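Local coordinates for mandelate racemase/muconate lactonizing enzyme-like protein (Rubrobacter xylanophilus DSM 9941, PDB 3CYJ), which is a mandelate racemase/muconate lactonizing enzyme-like member of the enolase superfamily, with an N-terminal capping domain and a TIM-barrel domain that holds a sodium ion in this model, at residues R60-E63 with S64-G68. Sequence-based numbering, arbitrary orientation.
Sequences RFVE and SKLAG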
loop_
_atom_site.group_PDB
_atom_site.type_symbol
_atom_site.label_atom_id
_atom_site.label_comp_id
_atom_site.label_asym_id
_atom_site.label_seq_id
_atom_site.Cartn_x
_atom_site.Cartn_y
_atom_site.Cartn_z
ATOM N N ARG A 60 -4.477 37.975 24.648
ATOM C CA ARG A 60 -4.898 38.902 23.592
ATOM C C ARG A 60 -5.769 38.235 22.477
ATOM O O ARG A 60 -6.787 38.817 22.000
ATOM C CB ARG A 60 -3.641 39.599 22.993
ATOM C CG ARG A 60 -4.024 40.775 22.076
ATOM C CD ARG A 60 -4.769 41.890 22.921
ATOM N NE ARG A 60 -5.629 42.735 22.100
ATOM C CZ ARG A 60 -5.218 43.840 21.470
ATOM N NH1 ARG A 60 -3.930 44.238 21.543
ATOM N NH2 ARG A 60 -6.101 44.553 20.759
ATOM N N PHE A 61 -5.385 37.007 22.066
ATOM C CA PHE A 61 -6.201 36.231 21.130
ATOM C C PHE A 61 -7.632 35.994 21.654
ATOM O O PHE A 61 -8.601 36.141 20.920
ATOM C CB PHE A 61 -5.533 34.865 20.812
ATOM C CG PHE A 61 -6.092 34.182 19.570
ATOM C CD1 PHE A 61 -5.428 34.258 18.352
ATOM C CD2 PHE A 61 -7.298 33.449 19.631
ATOM C CE1 PHE A 61 -5.966 33.614 17.178
ATOM C CE2 PHE A 61 -7.823 32.807 18.499
ATOM C CZ PHE A 61 -7.151 32.894 17.265
ATOM N N VAL A 62 -7.759 35.574 22.908
ATOM C CA VAL A 62 -9.106 35.452 23.554
ATOM C C VAL A 62 -9.896 36.759 23.482
ATOM O O VAL A 62 -11.065 36.783 23.045
ATOM C CB VAL A 62 -9.006 35.012 25.042
ATOM C CG1 VAL A 62 -10.384 35.025 25.741
ATOM C CG2 VAL A 62 -8.292 33.640 25.148
ATOM N N GLU A 63 -9.252 37.862 23.888
ATOM C CA GLU A 63 -9.955 39.163 23.884
ATOM C C GLU A 63 -10.425 39.483 22.481
ATOM O O GLU A 63 -11.583 39.824 22.268
ATOM C CB GLU A 63 -9.064 40.283 24.427
ATOM C CG GLU A 63 -8.815 40.072 25.890
ATOM C CD GLU A 63 -7.604 40.849 26.449
ATOM O OE1 GLU A 63 -6.913 41.616 25.718
ATOM O OE2 GLU A 63 -7.323 40.650 27.650
ATOM N N SER A 64 -9.507 39.314 21.520
ATOM C CA SER A 64 -9.708 39.827 20.187
ATOM C C SER A 64 -10.692 38.981 19.413
ATOM O O SER A 64 -11.540 39.513 18.684
ATOM C CB SER A 64 -8.366 39.902 19.481
ATOM O OG SER A 64 -8.555 40.040 18.083
ATOM N N LYS A 65 -10.584 37.657 19.542
ATOM C CA LYS A 65 -11.356 36.789 18.660
ATOM C C LYS A 65 -12.458 35.994 19.395
ATOM O O LYS A 65 -13.449 35.656 18.797
ATOM C CB LYS A 65 -10.441 35.785 17.916
ATOM C CG LYS A 65 -9.473 36.384 16.915
ATOM C CD LYS A 65 -10.197 37.306 15.897
ATOM C CE LYS A 65 -11.047 36.555 14.958
ATOM N NZ LYS A 65 -11.926 37.471 14.121
ATOM N N LEU A 66 -12.267 35.663 20.668
ATOM C CA LEU A 66 -13.146 34.687 21.278
ATOM C C LEU A 66 -14.260 35.274 22.166
ATOM O O LEU A 66 -15.390 34.800 22.131
ATOM C CB LEU A 66 -12.284 33.654 22.041
ATOM C CG LEU A 66 -11.219 32.944 21.151
ATOM C CD1 LEU A 66 -10.546 31.835 21.894
ATOM C CD2 LEU A 66 -11.853 32.399 19.790
ATOM N N ALA A 67 -13.943 36.317 22.936
ATOM C CA ALA A 67 -14.897 36.885 23.905
ATOM C C ALA A 67 -16.184 37.254 23.190
ATOM O O ALA A 67 -17.286 36.905 23.632
ATOM C CB ALA A 67 -14.248 38.126 24.684
ATOM N N GLY A 68 -16.045 37.874 22.023
ATOM C CA GLY A 68 -17.181 38.268 21.253
ATOM C C GLY A 68 -18.039 37.110 20.782
ATOM O O GLY A 68 -19.224 37.289 20.528
HETATM O O HOH W 1 -13.641 39.136 20.633
#
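Phe61 and Lys65 sit one turn apart on helix 57-70, and Lys65 sets its CG over one face of the ring. Lys65 CG stands 4.3 Å from the centroid of the Phe61 ring, a CH-pi contact offset toward the rim. Phe61 CG is anti to the backbone N (chi1 -163°), which swings the ring along the helix toward Lys65. The lysine chain bends at chi2 and chi3 and carries NZ away from the ring. Leu66 approaches the same ring at its edge, with Leu66 CG 4.2 Å from Phe61 CD2. Leu66 CD1 also packs near CG2 of Val62, at 4.4 Å.

The helix widens here into a pi-type turn. Val62 O accepts from both Leu66 N and Ala67 N, each at 2.9 Å. The N-H...O angle is 155° for Ala67 and 142° for Leu66. Within residues 60-68 no amide bonds to Glu63 O; a water donates to Glu63 O at 2.7 Å and accepts from Gly68 N at 3.1 Å. The water thus bridges the point where the helical pattern shifts.

Ser64 OG hydrogen-bonds Asp55 OD1 of the second subunit, and Val56 of that subunit packs on Arg60 and Ser64. On the inner side, Phe61, Val62 and Leu66 pack on Ala101 of helix 97-116, while Val62 and Ala67 rest on strand 8-26 of the N-terminal domain's antiparallel sheet.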